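Local coordinates for ApaG protein (Pseudomonas aeruginosa, PDB 3NRF) that is of unknown function, a small all-beta, disulfide-bonded protein of the DUF4354 family, at residues Gln29-Ile43 with Asp72-Phe86. Numbering follows the deposited sequence. Where two conformers were deposited one is given.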
# COMPACT_ATOMS: atom_id res chain seq x y z
N GLN B 29 -2.70 7.45 -10.48
CA GLN B 29 -3.40 6.38 -9.76
C GLN B 29 -4.11 5.51 -10.79
O GLN B 29 -4.99 5.98 -11.51
CB GLN B 29 -4.42 6.93 -8.76
CG GLN B 29 -5.24 5.82 -8.07
CD GLN B 29 -4.40 4.93 -7.18
OE1 GLN B 29 -3.81 5.39 -6.20
NE2 GLN B 29 -4.35 3.64 -7.55
N ALA B 30 -3.77 4.22 -10.85
CA ALA B 30 -4.39 3.30 -11.76
C ALA B 30 -5.55 2.60 -11.10
O ALA B 30 -5.56 2.45 -9.89
CB ALA B 30 -3.37 2.23 -12.24
N PHE B 31 -6.51 2.22 -11.94
CA PHE B 31 -7.63 1.42 -11.55
C PHE B 31 -7.89 0.36 -12.61
O PHE B 31 -7.71 0.61 -13.81
CB PHE B 31 -8.93 2.23 -11.47
CG PHE B 31 -8.95 3.29 -10.39
CD1 PHE B 31 -8.33 4.52 -10.61
CD2 PHE B 31 -9.63 3.09 -9.24
CE1 PHE B 31 -8.40 5.50 -9.65
CE2 PHE B 31 -9.66 4.09 -8.25
CZ PHE B 31 -9.06 5.27 -8.48
N LYS B 32 -8.37 -0.80 -12.17
CA LYS B 32 -8.99 -1.73 -13.12
C LYS B 32 -10.49 -1.43 -13.05
O LYS B 32 -11.03 -1.33 -11.93
CB LYS B 32 -8.72 -3.16 -12.70
CG LYS B 32 -9.33 -4.21 -13.63
CD LYS B 32 -8.54 -4.41 -14.87
CE LYS B 32 -7.23 -5.20 -14.58
NZ LYS B 32 -6.38 -5.19 -15.80
N VAL B 33 -11.13 -1.24 -14.20
CA VAL B 33 -12.50 -0.83 -14.32
C VAL B 33 -13.28 -1.83 -15.18
O VAL B 33 -12.79 -2.25 -16.23
CB VAL B 33 -12.60 0.58 -14.99
CG1 VAL B 33 -14.04 1.02 -15.13
CG2 VAL B 33 -11.78 1.61 -14.22
N ARG B 34 -14.50 -2.14 -14.77
CA ARG B 34 -15.42 -2.98 -15.56
C ARG B 34 -16.70 -2.19 -15.75
O ARG B 34 -17.28 -1.70 -14.79
CB ARG B 34 -15.75 -4.30 -14.88
CG ARG B 34 -16.68 -5.17 -15.75
CD ARG B 34 -16.95 -6.54 -15.16
NE ARG B 34 -15.72 -7.28 -14.91
CZ ARG B 34 -15.68 -8.51 -14.38
NH1 ARG B 34 -16.81 -9.09 -14.01
NH2 ARG B 34 -14.53 -9.12 -14.18
N LEU B 35 -17.16 -2.06 -16.99
CA LEU B 35 -18.41 -1.41 -17.28
C LEU B 35 -19.39 -2.51 -17.60
O LEU B 35 -19.07 -3.36 -18.43
CB LEU B 35 -18.29 -0.48 -18.48
CG LEU B 35 -17.18 0.55 -18.37
CD1 LEU B 35 -17.15 1.33 -19.67
CD2 LEU B 35 -17.38 1.48 -17.13
N VAL B 36 -20.56 -2.50 -16.94
CA VAL B 36 -21.60 -3.50 -17.10
C VAL B 36 -22.93 -2.83 -17.47
O VAL B 36 -23.48 -2.06 -16.68
CB VAL B 36 -21.82 -4.34 -15.80
CG1 VAL B 36 -22.92 -5.41 -16.02
CG2 VAL B 36 -20.51 -5.00 -15.34
N ASN B 37 -23.46 -3.13 -18.67
CA ASN B 37 -24.75 -2.57 -19.11
C ASN B 37 -25.84 -3.42 -18.53
O ASN B 37 -26.13 -4.50 -19.06
CB ASN B 37 -24.87 -2.46 -20.64
CG ASN B 37 -26.24 -1.90 -21.11
OD1 ASN B 37 -27.13 -1.65 -20.31
ND2 ASN B 37 -26.40 -1.73 -22.42
N ALA B 38 -26.44 -2.94 -17.44
CA ALA B 38 -27.51 -3.67 -16.74
C ALA B 38 -28.88 -3.57 -17.43
O ALA B 38 -29.76 -4.39 -17.19
CB ALA B 38 -27.62 -3.15 -15.30
N ALA B 39 -29.04 -2.55 -18.28
CA ALA B 39 -30.30 -2.31 -19.00
C ALA B 39 -30.64 -3.35 -20.06
O ALA B 39 -29.79 -4.17 -20.45
CB ALA B 39 -30.29 -0.91 -19.62
N LYS B 40 -31.88 -3.29 -20.54
CA LYS B 40 -32.36 -4.19 -21.58
C LYS B 40 -32.15 -3.61 -22.98
O LYS B 40 -32.53 -4.24 -23.97
CB LYS B 40 -33.83 -4.56 -21.36
CG LYS B 40 -34.09 -5.58 -20.24
CD LYS B 40 -33.35 -6.90 -20.50
CE LYS B 40 -33.85 -8.06 -19.62
NZ LYS B 40 -35.25 -8.50 -19.95
N SER B 41 -31.56 -2.42 -23.08
CA SER B 41 -31.26 -1.83 -24.38
C SER B 41 -29.80 -1.41 -24.50
O SER B 41 -29.11 -1.24 -23.50
CB SER B 41 -32.15 -0.62 -24.63
OG SER B 41 -31.93 0.36 -23.65
N GLU B 42 -29.35 -1.22 -25.73
CA GLU B 42 -27.98 -0.78 -26.00
C GLU B 42 -27.84 0.68 -25.57
O GLU B 42 -28.78 1.47 -25.73
CB GLU B 42 -27.69 -0.96 -27.49
CG GLU B 42 -26.30 -0.65 -27.90
CD GLU B 42 -26.03 -1.06 -29.33
OE1 GLU B 42 -26.96 -1.50 -30.06
OE2 GLU B 42 -24.85 -0.97 -29.73
N ILE B 43 -26.70 1.03 -24.99
CA ILE B 43 -26.44 2.37 -24.46
C ILE B 43 -25.21 2.98 -25.11
O ILE B 43 -24.16 2.33 -25.18
CB ILE B 43 -26.28 2.31 -22.89
CG1 ILE B 43 -27.59 1.85 -22.23
CG2 ILE B 43 -25.86 3.66 -22.29
CD1 ILE B 43 -27.52 1.67 -20.68
N ASP B 72 -17.82 2.47 -28.21
CA ASP B 72 -18.81 3.49 -28.56
C ASP B 72 -20.16 3.21 -27.91
O ASP B 72 -20.91 4.14 -27.61
CB ASP B 72 -18.99 3.58 -30.07
CG ASP B 72 -19.74 4.83 -30.50
OD1 ASP B 72 -20.65 4.73 -31.35
OD2 ASP B 72 -19.42 5.92 -29.96
N THR B 73 -20.49 1.93 -27.72
CA THR B 73 -21.74 1.51 -27.09
C THR B 73 -21.54 0.22 -26.29
O THR B 73 -20.54 -0.48 -26.48
CB THR B 73 -22.86 1.25 -28.12
OG1 THR B 73 -22.63 -0.01 -28.78
CG2 THR B 73 -22.94 2.40 -29.17
N LEU B 74 -22.49 -0.08 -25.42
CA LEU B 74 -22.48 -1.32 -24.64
C LEU B 74 -23.81 -2.03 -24.94
O LEU B 74 -24.88 -1.44 -24.76
CB LEU B 74 -22.29 -1.01 -23.15
CG LEU B 74 -21.29 -1.91 -22.39
CD1 LEU B 74 -19.89 -1.80 -23.03
CD2 LEU B 74 -21.19 -1.52 -20.91
N LYS B 75 -23.76 -3.27 -25.44
CA LYS B 75 -24.98 -4.03 -25.70
C LYS B 75 -25.63 -4.40 -24.36
O LYS B 75 -24.95 -4.48 -23.35
CB LYS B 75 -24.70 -5.30 -26.54
CG LYS B 75 -24.28 -5.02 -27.96
CD LYS B 75 -25.43 -4.54 -28.82
CE LYS B 75 -24.99 -4.34 -30.26
NZ LYS B 75 -26.16 -4.00 -31.12
N PRO B 76 -26.96 -4.62 -24.37
CA PRO B 76 -27.68 -4.98 -23.15
C PRO B 76 -27.08 -6.23 -22.53
O PRO B 76 -26.80 -7.17 -23.25
CB PRO B 76 -29.11 -5.22 -23.63
CG PRO B 76 -29.04 -5.37 -25.09
CD PRO B 76 -27.83 -4.67 -25.56
N GLY B 77 -26.85 -6.22 -21.22
CA GLY B 77 -26.25 -7.38 -20.52
C GLY B 77 -24.74 -7.58 -20.70
O GLY B 77 -24.14 -8.45 -20.06
N ALA B 78 -24.11 -6.77 -21.53
CA ALA B 78 -22.69 -6.95 -21.80
C ALA B 78 -21.78 -6.14 -20.90
O ALA B 78 -22.16 -5.07 -20.36
CB ALA B 78 -22.37 -6.60 -23.27
N SER B 79 -20.54 -6.63 -20.80
CA SER B 79 -19.48 -6.04 -19.98
C SER B 79 -18.18 -5.89 -20.77
O SER B 79 -17.90 -6.72 -21.66
CB SER B 79 -19.18 -6.96 -18.80
OG SER B 79 -20.34 -7.30 -18.05
N VAL B 80 -17.41 -4.86 -20.45
CA VAL B 80 -16.09 -4.64 -20.96
C VAL B 80 -15.24 -4.27 -19.74
O VAL B 80 -15.74 -3.78 -18.72
CB VAL B 80 -16.03 -3.57 -22.09
CG1 VAL B 80 -16.86 -4.01 -23.32
CG2 VAL B 80 -16.50 -2.20 -21.58
N GLU B 81 -13.94 -4.46 -19.84
CA GLU B 81 -13.05 -4.20 -18.73
C GLU B 81 -11.66 -3.88 -19.20
O GLU B 81 -11.23 -4.28 -20.28
CB GLU B 81 -13.06 -5.40 -17.78
CG GLU B 81 -11.99 -5.44 -16.72
CD GLU B 81 -11.99 -6.72 -15.90
OE1 GLU B 81 -12.93 -6.93 -15.07
OE2 GLU B 81 -11.02 -7.50 -16.06
N GLY B 82 -10.96 -3.07 -18.41
CA GLY B 82 -9.58 -2.68 -18.69
C GLY B 82 -9.04 -1.76 -17.61
O GLY B 82 -9.70 -1.47 -16.63
N ASP B 83 -7.82 -1.29 -17.81
CA ASP B 83 -7.19 -0.33 -16.89
C ASP B 83 -7.37 1.11 -17.33
O ASP B 83 -7.49 1.40 -18.52
CB ASP B 83 -5.72 -0.64 -16.78
CG ASP B 83 -5.49 -2.04 -16.25
OD1 ASP B 83 -5.94 -2.31 -15.11
OD2 ASP B 83 -4.92 -2.88 -16.96
N ALA B 84 -7.42 1.98 -16.34
CA ALA B 84 -7.58 3.42 -16.55
C ALA B 84 -6.67 4.11 -15.57
O ALA B 84 -6.60 3.71 -14.38
CB ALA B 84 -9.03 3.83 -16.32
N ILE B 85 -5.92 5.11 -16.01
CA ILE B 85 -4.98 5.79 -15.12
C ILE B 85 -5.31 7.28 -15.05
O ILE B 85 -5.38 7.93 -16.10
CB ILE B 85 -3.49 5.62 -15.57
CG1 ILE B 85 -3.10 4.16 -15.62
CG2 ILE B 85 -2.58 6.31 -14.62
CD1 ILE B 85 -1.64 3.94 -16.08
N PHE B 86 -5.51 7.78 -13.84
CA PHE B 86 -5.85 9.16 -13.57
C PHE B 86 -4.69 9.89 -12.96
O PHE B 86 -3.80 9.28 -12.36
CB PHE B 86 -7.11 9.27 -12.69
CG PHE B 86 -8.33 8.56 -13.27
CD1 PHE B 86 -8.52 7.21 -13.03
CD2 PHE B 86 -9.25 9.23 -14.10
CE1 PHE B 86 -9.60 6.54 -13.55
CE2 PHE B 86 -10.33 8.54 -14.63
CZ PHE B 86 -10.51 7.19 -14.34
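Residues 29-37 and 79-86, parts of strands 24-37 and 79-88, run antiparallel as neighbours in the main sheet. Beyond the connecting loops, the short strands 43-44 and 73-74 form a second antiparallel pairing, Ile43 with Leu74. Backbone hydrogen bonds join Gln29 with Phe86, Phe31 with Ala84, Val33 with Gly82 and Leu35 with Val80. The register slips by two residues between the two pairings, and Asn37 spans the slip. Its CG lies anti to the backbone N (chi1 178°), which sets the amide against the turn and Leu74. ND2 donates to Leu74 O at 2.8 Å, from above the carbonyl plane. It also donates to Ser41 O, in the loop that follows Asn37, at 3.0 Å. Ile43 N reaches Leu74 O from the opposite face of that plane, so this oxygen takes two donors. Gly77 N, inside the type II turn from Lys75 to Ala78, binds Asn37 O. Pro76 CB packs 3.4 Å from Ala39 O.

The sheet face of Lys32 and Arg34 carries salt bridges. In the Glu81 conformer described, Arg34 grips Glu81 side-on: NE (2.8 Å) and NH2 both donate to OE1, which lies near the guanidinium plane. Lys32, bent at chi2 and chi3, brings NZ to 3.0 Å from both Asp83 OD1 and OD2, two weak hydrogen bonds within a salt bridge. Beside the short pairing, Glu42 uses its two carboxylate oxygens on different partners: OE2 accepts from Thr73 OG1 at 2.6 Å on its anti lone pair, while Lys75 NZ meets OE1 from above the plane. On the opposite sheet face, that of Phe31, Val33 and Leu35, Phe31 CD1 touches Phe86 CD1 at 3.6 Å, the ring planes 78° apart. Leu35 CB rests against Val80 CG2 and Leu74 CD2.

Strand 7-21 continues the sheet beyond strand 24-37, and strand 59-65 lies beyond 79-88. Leu35 also packs on Leu50, and Phe86 on Ala52, both of strand 49-53.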